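Local coordinates for oligopeptide-binding protein oppA (Lactococcus lactis, PDB 3DRF) that captures oligopeptides in a voluminous cavity, closing round them like a Venus flytrap, and serves the OppABCDF transporter in their uptake, at residues G33-Y39 / L250-E256; Q282-V286 / N544-V548; R551-M555 / S566-V570. All blocks are in the same frame, centred on the assembly; numbering follows the deposited sequence. Where two conformers were deposited one is given.

Contact 1 of 3, residues G33-Y39 / L250-E256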
loop_
_atom_site.group_PDB
_atom_site.type_symbol
_atom_site.label_atom_id
_atom_site.label_comp_id
_atom_site.label_asym_id
_atom_site.label_seq_id
_atom_site.Cartn_x
_atom_site.Cartn_y
_atom_site.Cartn_z
ATOM N N GLY A 33 9.015 -3.838 -30.970
ATOM C CA GLY A 33 7.954 -2.860 -31.001
ATOM C C GLY A 33 8.024 -1.742 -29.971
ATOM O O GLY A 33 8.925 -1.689 -29.163
ATOM N N ASN A 34 7.031 -0.883 -30.034
ATOM C CA ASN A 34 6.926 0.282 -29.155
ATOM C C ASN A 34 5.577 0.241 -28.458
ATOM O O ASN A 34 4.587 0.546 -29.024
ATOM C CB ASN A 34 7.118 1.574 -29.974
ATOM C CG ASN A 34 8.526 1.610 -30.623
ATOM O OD1 ASN A 34 9.520 1.733 -29.973
ATOM N ND2 ASN A 34 8.577 1.448 -31.907
ATOM N N LEU A 35 5.612 -0.156 -27.201
ATOM C CA LEU A 35 4.394 -0.406 -26.430
ATOM C C LEU A 35 3.921 0.868 -25.756
ATOM O O LEU A 35 4.705 1.651 -25.337
ATOM C CB LEU A 35 4.702 -1.491 -25.369
ATOM C CG LEU A 35 3.523 -2.027 -24.524
ATOM C CD1 LEU A 35 2.718 -3.004 -25.374
ATOM C CD2 LEU A 35 4.082 -2.766 -23.328
ATOM N N LYS A 36 2.626 1.021 -25.674
ATOM C CA LYS A 36 2.023 2.175 -25.027
ATOM C C LYS A 36 1.163 1.698 -23.856
ATOM O O LYS A 36 0.204 1.001 -24.060
ATOM C CB LYS A 36 1.131 2.948 -26.016
ATOM C CG LYS A 36 1.989 3.638 -27.150
ATOM C CD LYS A 36 1.109 4.522 -27.916
ATOM C CE LYS A 36 0.204 3.589 -28.608
ATOM N NZ LYS A 36 -0.740 4.330 -29.581
ATOM N N VAL A 37 1.516 2.101 -22.646
ATOM C CA VAL A 37 0.826 1.703 -21.427
ATOM C C VAL A 37 0.374 2.940 -20.668
ATOM O O VAL A 37 1.010 3.936 -20.683
ATOM C CB VAL A 37 1.793 0.865 -20.504
ATOM C CG1 VAL A 37 1.021 0.205 -19.350
ATOM C CG2 VAL A 37 2.506 -0.227 -21.293
ATOM N N ALA A 38 -0.754 2.829 -19.989
ATOM C CA ALA A 38 -1.210 3.831 -19.037
ATOM C C ALA A 38 -1.619 3.226 -17.687
ATOM O O ALA A 38 -1.972 2.092 -17.578
ATOM C CB ALA A 38 -2.380 4.701 -19.637
ATOM N N TYR A 39 -1.584 4.100 -16.693
ATOM C CA TYR A 39 -2.202 3.862 -15.381
ATOM C C TYR A 39 -3.314 4.883 -15.173
ATOM O O TYR A 39 -3.117 6.042 -15.381
ATOM C CB TYR A 39 -1.123 3.937 -14.256
ATOM C CG TYR A 39 -1.615 3.369 -12.947
ATOM C CD1 TYR A 39 -1.325 2.062 -12.574
ATOM C CD2 TYR A 39 -2.423 4.122 -12.102
ATOM C CE1 TYR A 39 -1.818 1.554 -11.372
ATOM C CE2 TYR A 39 -2.875 3.632 -10.955
ATOM C CZ TYR A 39 -2.588 2.349 -10.614
ATOM O OH TYR A 39 -3.071 1.870 -9.416
ATOM N N LEU A 250 11.066 -5.668 -26.801
ATOM C CA LEU A 250 10.624 -4.341 -27.218
ATOM C C LEU A 250 11.747 -3.334 -27.406
ATOM O O LEU A 250 12.753 -3.468 -26.793
ATOM C CB LEU A 250 9.613 -3.724 -26.244
ATOM C CG LEU A 250 8.277 -4.462 -26.058
ATOM C CD1 LEU A 250 7.590 -4.028 -24.753
ATOM C CD2 LEU A 250 7.283 -4.206 -27.222
ATOM N N ASN A 251 11.535 -2.413 -28.334
ATOM C CA ASN A 251 12.359 -1.228 -28.483
ATOM C C ASN A 251 12.062 -0.154 -27.451
ATOM O O ASN A 251 12.969 0.486 -27.021
ATOM C CB ASN A 251 12.202 -0.666 -29.912
ATOM C CG ASN A 251 13.104 0.527 -30.188
ATOM O OD1 ASN A 251 14.293 0.416 -30.178
ATOM N ND2 ASN A 251 12.511 1.638 -30.372
ATOM N N SER A 252 10.798 0.063 -27.089
ATOM C CA SER A 252 10.498 1.096 -26.093
ATOM C C SER A 252 9.158 0.801 -25.449
ATOM O O SER A 252 8.388 0.047 -25.960
ATOM C CB SER A 252 10.491 2.488 -26.705
ATOM O OG SER A 252 9.306 2.720 -27.445
ATOM N N ILE A 253 8.939 1.435 -24.314
ATOM C CA ILE A 253 7.645 1.497 -23.644
ATOM C C ILE A 253 7.366 2.909 -23.184
ATOM O O ILE A 253 8.202 3.460 -22.546
ATOM C CB ILE A 253 7.587 0.569 -22.370
ATOM C CG1 ILE A 253 7.908 -0.880 -22.709
ATOM C CG2 ILE A 253 6.166 0.700 -21.673
ATOM C CD1 ILE A 253 8.277 -1.790 -21.478
ATOM N N THR A 254 6.205 3.466 -23.488
ATOM C CA THR A 254 5.801 4.734 -22.901
ATOM C C THR A 254 4.766 4.380 -21.811
ATOM O O THR A 254 3.940 3.487 -21.964
ATOM C CB THR A 254 5.248 5.691 -23.964
ATOM O OG1 THR A 254 4.080 5.103 -24.558
ATOM C CG2 THR A 254 6.328 5.931 -24.999
ATOM N N TYR A 255 4.858 5.054 -20.692
ATOM C CA TYR A 255 3.954 4.775 -19.565
ATOM C C TYR A 255 3.424 6.122 -19.082
ATOM O O TYR A 255 4.197 6.946 -18.696
ATOM C CB TYR A 255 4.696 4.010 -18.448
ATOM C CG TYR A 255 3.867 2.972 -17.675
ATOM C CD1 TYR A 255 2.569 3.202 -17.312
ATOM C CD2 TYR A 255 4.405 1.785 -17.327
ATOM C CE1 TYR A 255 1.847 2.266 -16.602
ATOM C CE2 TYR A 255 3.683 0.842 -16.627
ATOM C CZ TYR A 255 2.403 1.096 -16.284
ATOM O OH TYR A 255 1.672 0.150 -15.632
ATOM N N GLU A 256 2.107 6.321 -19.174
ATOM C CA GLU A 256 1.469 7.616 -18.965
ATOM C C GLU A 256 0.351 7.525 -17.947
ATOM O O GLU A 256 -0.313 6.528 -17.918
ATOM C CB GLU A 256 0.888 8.182 -20.313
ATOM C CG GLU A 256 1.886 8.309 -21.456
ATOM C CD GLU A 256 1.292 9.016 -22.660
ATOM O OE1 GLU A 256 0.095 9.187 -22.807
ATOM O OE2 GLU A 256 2.120 9.396 -23.452
HETATM O O HOH W 1 6.511 3.272 -26.984
HETATM O O HOH W 2 1.747 5.338 -23.287
#

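Contact 2 of 3, residues Q282-V286 / N544-V548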
loop_
_atom_site.group_PDB
_atom_site.type_symbol
_atom_site.label_atom_id
_atom_site.label_comp_id
_atom_site.label_asym_id
_atom_site.label_seq_id
_atom_site.Cartn_x
_atom_site.Cartn_y
_atom_site.Cartn_z
ATOM N N GLN A 282 -16.147 0.598 -14.771
ATOM C CA GLN A 282 -15.931 0.555 -16.212
ATOM C C GLN A 282 -15.785 -0.829 -16.820
ATOM O O GLN A 282 -15.598 -0.975 -17.966
ATOM C CB GLN A 282 -14.670 1.420 -16.531
ATOM C CG GLN A 282 -14.887 2.926 -16.265
ATOM C CD GLN A 282 -13.636 3.734 -16.344
ATOM O OE1 GLN A 282 -12.559 3.225 -16.386
ATOM N NE2 GLN A 282 -13.812 5.011 -16.343
ATOM N N TYR A 283 -15.853 -1.851 -15.992
ATOM C CA TYR A 283 -15.574 -3.231 -16.412
ATOM C C TYR A 283 -16.460 -3.706 -17.580
ATOM O O TYR A 283 -15.979 -4.317 -18.498
ATOM C CB TYR A 283 -15.722 -4.172 -15.193
ATOM C CG TYR A 283 -15.293 -5.621 -15.416
ATOM C CD1 TYR A 283 -14.072 -5.954 -16.036
ATOM C CD2 TYR A 283 -16.043 -6.657 -14.906
ATOM C CE1 TYR A 283 -13.671 -7.248 -16.169
ATOM C CE2 TYR A 283 -15.632 -7.949 -15.058
ATOM C CZ TYR A 283 -14.461 -8.236 -15.688
ATOM O OH TYR A 283 -14.010 -9.556 -15.812
ATOM N N LYS A 284 -17.760 -3.397 -17.509
ATOM C CA LYS A 284 -18.679 -3.845 -18.567
ATOM C C LYS A 284 -18.348 -3.125 -19.893
ATOM O O LYS A 284 -18.301 -3.722 -20.915
ATOM C CB LYS A 284 -20.122 -3.631 -18.139
ATOM C CG LYS A 284 -21.070 -4.158 -19.160
ATOM C CD LYS A 284 -22.440 -4.194 -18.614
ATOM C CE LYS A 284 -22.868 -5.544 -18.111
ATOM N NZ LYS A 284 -24.300 -5.522 -17.607
ATOM N N GLN A 285 -18.130 -1.821 -19.845
ATOM C CA GLN A 285 -17.712 -1.059 -21.020
ATOM C C GLN A 285 -16.470 -1.657 -21.655
ATOM O O GLN A 285 -16.364 -1.741 -22.838
ATOM C CB GLN A 285 -17.488 0.436 -20.693
ATOM C CG GLN A 285 -18.675 1.194 -20.264
ATOM C CD GLN A 285 -18.364 2.649 -20.215
ATOM O OE1 GLN A 285 -17.858 3.144 -19.244
ATOM N NE2 GLN A 285 -18.632 3.323 -21.303
ATOM N N VAL A 286 -15.506 -2.036 -20.819
ATOM C CA VAL A 286 -14.253 -2.587 -21.299
ATOM C C VAL A 286 -14.419 -3.954 -21.933
ATOM O O VAL A 286 -13.851 -4.264 -22.917
ATOM C CB VAL A 286 -13.201 -2.633 -20.152
ATOM C CG1 VAL A 286 -11.967 -3.423 -20.589
ATOM C CG2 VAL A 286 -12.826 -1.193 -19.742
ATOM N N ASN A 544 -8.943 -7.419 -9.655
ATOM C CA ASN A 544 -8.394 -6.504 -10.650
ATOM C C ASN A 544 -8.678 -7.022 -12.073
ATOM O O ASN A 544 -8.812 -8.203 -12.274
ATOM C CB ASN A 544 -6.858 -6.388 -10.483
ATOM C CG ASN A 544 -6.450 -5.566 -9.262
ATOM O OD1 ASN A 544 -7.164 -4.761 -8.809
ATOM N ND2 ASN A 544 -5.308 -5.865 -8.743
ATOM N N TYR A 545 -8.698 -6.097 -13.035
ATOM C CA TYR A 545 -8.725 -6.450 -14.461
ATOM C C TYR A 545 -7.841 -5.479 -15.213
ATOM O O TYR A 545 -7.675 -4.376 -14.817
ATOM C CB TYR A 545 -10.162 -6.431 -15.024
ATOM C CG TYR A 545 -10.762 -5.027 -15.159
ATOM C CD1 TYR A 545 -10.751 -4.365 -16.375
ATOM C CD2 TYR A 545 -11.369 -4.402 -14.075
ATOM C CE1 TYR A 545 -11.306 -3.151 -16.530
ATOM C CE2 TYR A 545 -11.904 -3.136 -14.204
ATOM C CZ TYR A 545 -11.880 -2.523 -15.448
ATOM O OH TYR A 545 -12.462 -1.320 -15.596
ATOM N N THR A 546 -7.311 -5.940 -16.340
ATOM C CA THR A 546 -6.483 -5.120 -17.227
ATOM C C THR A 546 -6.839 -5.479 -18.658
ATOM O O THR A 546 -6.675 -6.583 -19.062
ATOM C CB THR A 546 -4.996 -5.441 -17.005
ATOM O OG1 THR A 546 -4.632 -4.935 -15.713
ATOM C CG2 THR A 546 -4.074 -4.762 -18.077
ATOM N N PRO A 547 -7.313 -4.539 -19.449
ATOM C CA PRO A 547 -7.447 -4.798 -20.886
ATOM C C PRO A 547 -6.086 -4.708 -21.631
ATOM O O PRO A 547 -5.259 -3.903 -21.340
ATOM C CB PRO A 547 -8.387 -3.671 -21.355
ATOM C CG PRO A 547 -8.079 -2.523 -20.455
ATOM C CD PRO A 547 -7.721 -3.155 -19.104
ATOM N N VAL A 548 -5.920 -5.615 -22.580
ATOM C CA VAL A 548 -4.699 -5.761 -23.351
ATOM C C VAL A 548 -5.053 -5.858 -24.841
ATOM O O VAL A 548 -5.782 -6.725 -25.221
ATOM C CB VAL A 548 -3.911 -7.033 -22.925
ATOM C CG1 VAL A 548 -2.639 -7.130 -23.736
ATOM C CG2 VAL A 548 -3.613 -6.989 -21.395
#

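Contact 3 of 3, residues R551-M555 / S566-V570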
loop_
_atom_site.group_PDB
_atom_site.type_symbol
_atom_site.label_atom_id
_atom_site.label_comp_id
_atom_site.label_asym_id
_atom_site.label_seq_id
_atom_site.Cartn_x
_atom_site.Cartn_y
_atom_site.Cartn_z
ATOM N N ARG A 551 -2.839 -7.137 -30.250
ATOM C CA ARG A 551 -1.543 -7.140 -30.889
ATOM C C ARG A 551 -0.399 -7.513 -29.899
ATOM O O ARG A 551 0.653 -7.922 -30.301
ATOM C CB ARG A 551 -1.249 -5.803 -31.576
ATOM C CG ARG A 551 -0.709 -4.719 -30.606
ATOM C CD ARG A 551 -0.353 -3.477 -31.351
ATOM N NE ARG A 551 0.379 -2.502 -30.543
ATOM C CZ ARG A 551 1.583 -2.029 -30.824
ATOM N NH1 ARG A 551 2.265 -2.471 -31.845
ATOM N NH2 ARG A 551 2.138 -1.155 -30.016
ATOM N N VAL A 552 -0.677 -7.392 -28.594
ATOM C CA VAL A 552 0.327 -7.649 -27.556
ATOM C C VAL A 552 0.425 -9.115 -27.182
ATOM O O VAL A 552 -0.574 -9.731 -26.914
ATOM C CB VAL A 552 0.010 -6.836 -26.244
ATOM C CG1 VAL A 552 1.141 -7.038 -25.234
ATOM C CG2 VAL A 552 -0.161 -5.349 -26.540
ATOM N N VAL A 553 1.616 -9.652 -27.119
ATOM C CA VAL A 553 1.812 -10.996 -26.690
ATOM C C VAL A 553 2.699 -10.959 -25.445
ATOM O O VAL A 553 3.547 -10.164 -25.343
ATOM C CB VAL A 553 2.479 -11.877 -27.795
ATOM C CG1 VAL A 553 1.567 -12.053 -29.020
ATOM C CG2 VAL A 553 3.771 -11.290 -28.237
ATOM N N GLY A 554 2.452 -11.849 -24.509
ATOM C CA GLY A 554 3.305 -11.979 -23.332
ATOM C C GLY A 554 2.875 -11.201 -22.089
ATOM O O GLY A 554 3.554 -11.255 -21.118
ATOM N N MET A 555 1.796 -10.460 -22.147
ATOM C CA MET A 555 1.313 -9.776 -20.958
ATOM C C MET A 555 0.534 -10.778 -20.066
ATOM O O MET A 555 -0.080 -11.678 -20.569
ATOM C CB MET A 555 0.450 -8.583 -21.314
ATOM C CG MET A 555 -0.160 -7.850 -20.137
ATOM S SD MET A 555 1.040 -7.113 -18.957
ATOM C CE MET A 555 -0.009 -6.692 -17.584
ATOM N N SER A 566 10.472 -8.382 -20.081
ATOM C CA SER A 566 11.349 -8.945 -21.116
ATOM C C SER A 566 10.634 -9.850 -22.109
ATOM O O SER A 566 11.144 -10.080 -23.194
ATOM C CB SER A 566 12.487 -9.721 -20.473
ATOM O OG SER A 566 13.327 -8.850 -19.760
ATOM N N GLU A 567 9.485 -10.370 -21.726
ATOM C CA GLU A 567 8.701 -11.278 -22.564
ATOM C C GLU A 567 7.674 -10.601 -23.450
ATOM O O GLU A 567 7.319 -11.147 -24.449
ATOM C CB GLU A 567 8.013 -12.353 -21.711
ATOM C CG GLU A 567 8.981 -13.339 -21.130
ATOM C CD GLU A 567 8.391 -14.161 -20.004
ATOM O OE1 GLU A 567 7.284 -13.798 -19.553
ATOM O OE2 GLU A 567 9.090 -15.102 -19.549
ATOM N N ILE A 568 7.191 -9.433 -23.080
ATOM C CA ILE A 568 6.163 -8.791 -23.855
ATOM C C ILE A 568 6.743 -8.347 -25.209
ATOM O O ILE A 568 7.839 -7.848 -25.326
ATOM C CB ILE A 568 5.557 -7.586 -23.136
ATOM C CG1 ILE A 568 4.712 -7.978 -21.933
ATOM C CG2 ILE A 568 4.717 -6.758 -24.114
ATOM C CD1 ILE A 568 4.363 -6.786 -21.059
ATOM N N GLY A 569 5.921 -8.543 -26.215
ATOM C CA GLY A 569 6.201 -8.106 -27.556
ATOM C C GLY A 569 4.934 -7.810 -28.299
ATOM O O GLY A 569 3.858 -7.878 -27.737
ATOM N N VAL A 570 5.084 -7.288 -29.515
ATOM C CA VAL A 570 3.947 -7.007 -30.376
ATOM C C VAL A 570 3.925 -8.002 -31.530
ATOM O O VAL A 570 2.863 -8.425 -31.984
ATOM C CB VAL A 570 4.022 -5.595 -30.949
ATOM C CG1 VAL A 570 3.846 -4.559 -29.844
ATOM C CG2 VAL A 570 5.333 -5.396 -31.678
HETATM O O HOH W 3 4.785 -13.742 -20.372
#

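Contact 1 of 3, residues G33-Y39 / L250-E256
Asn34 and Ser252 face each other at the start of two parallel strands, and the OD1 of Asn34 takes two bonds there. Ser252 OG lies between its backbone N and carbonyl carbon (chi1 76°), which turns it to Asn34 OD1, 2.7 Å away. Asn251 ND2 donates to the same oxygen at 3.0 Å, nearly straight and on a lone pair, with the two amide planes almost perpendicular. Just before this, Gly33 O is gripped by two backbone donors, Asn251 N at 2.8 Å and Ser252 N at a longer 3.3 Å.

From here the ladder alternates regularly: Leu35 N to Ser252 O, Thr254 N to Leu35 O, Val37 N to Thr254 O, Glu256 N to Val37 O, Tyr39 N to Glu256 O. Two waters give Leu35 O and Val37 O a second donor; the first also reaches Ser252 OG, the second Thr254 OG1. On this face Lys36 NZ goes to Ser270 O and Glu256 OE1 to Tyr272 OH. The other face is largely apolar: Val37 CG1 sits over the Tyr255 ring, 3.7 Å from its centroid, in a CH-pi contact, while Val37 CG2 meets Ile253 CG2 at 3.8 Å. Tyr255 OH, the polar exception, is satisfied by Asn276. Backbone bonds thus set the parallel register, side-chain oxygens and waters add polar links on one face, and apolar groups close the other.

Contact 2 of 3, residues Q282-V286 / N544-V548
Tyr545 carries its ring between its own backbone N and carbonyl carbon (chi1 71°), while Tyr283 swings its ring away from its backbone N (chi1 -173°), and the two tyrosines, coming from opposite directions, overlap alongside each other. The edge of Tyr283 is thereby brought to the face of Tyr545: CD1 of Tyr283 stands 3.5 Å above the Tyr545 plane, over the ring centre. Centroids lie 4.8 Å apart with the planes at 50°, an edge-to-face pair tilted well short of perpendicular. Val286 comes at the edge of the same Tyr545 ring, its CG2 4.1 Å from Tyr545 CE1. The other methyl of Val286, CG1, reaches Pro547 CB at 3.7 Å, the valine lying across the proline.

The phenol oxygen of Tyr545 reaches the start of the helix, with Gln282 CB 3.6 Å from Tyr545 OH, but its hydrogen-bond partner is the carbonyl of Val279. Met278 and Leu353 also touch the Tyr545 side chain, and Leu267 of helix 263-268 touches both Val286 and Pro547. One side of the short helix 283-287 is thus laid against alternate residues of strand 536-549, Tyr545 and Pro547, in the helix-on-sheet packing common to alpha/beta folds such as the bacterial solute-binding proteins.

Contact 3 of 3, residues R551-M555 / S566-V570
The guanidinium of Arg551 has, in the one conformer of Val570 given here, the CG1 methyl of that valine over one face, 3.3 Å above its plane and offset toward the rim, with NH1 of Arg551 the closest atom to that CG1. Since Val570 was modelled in two conformers, this stacking is doubtful for the other. Arg551 CG sits between the backbone N and the carbonyl carbon (chi1 82°), and from there the extended chain runs alongside Val570. Its NE forms a salt bridge with Asp273, which fixes the group from outside this pair, and NH2 makes a weak bond to Asn34 O.

Beyond the guanidinium the backbones run antiparallel. Val553 N donates to Gly569 O at 2.9 Å, and Gly569 N returns a bond to Val553 O at 3.0 Å. On one side of this bridge Ile568 CG2 packs on Val552 CG1 at 3.8 Å, and Ile568 CD1 lies 3.9 Å from Met555 SD. Gly554, at positive phi (94°), lies close against Ile568, its O 3.6 Å from Ile568 CG1. A water donates to Gly554 O at 2.9 Å and to Glu567 OE1 at 2.6 Å, linking the loop at Gly554 to the last residue of the helix. Two reciprocal bonds make Val553 and Gly569 a hydrogen-bonded antiparallel pair, an isolated beta bridge that fastens the segment following helix 564-567 to the loop after strand 536-549.

How the contacts relate
From the N terminus, strand 34-40 comes first and pairs with strand 252-258 much later in the chain: contact 1 closes a loop of 210 residues and sets the two side by side in the mixed five-stranded sheet. Contact 2 closes a loop of 257 residues, laying helix 283-287 on strand 536-549 of the eight-stranded mixed sheet. Contact 3 then closes a short loop of ten residues near the last modelled residue. The three follow in series, none enclosing or crossing another. In space contacts 1 and 3 touch, Leu35 meeting Val552 and Leu250 meeting Ile568, and the two modelled ends come together, Gly33 on Val570 in the conformer given. Val548 on Met555 joins contacts 2 and 3, while contacts 1 and 2 stay about 7 Å apart at their nearest atoms.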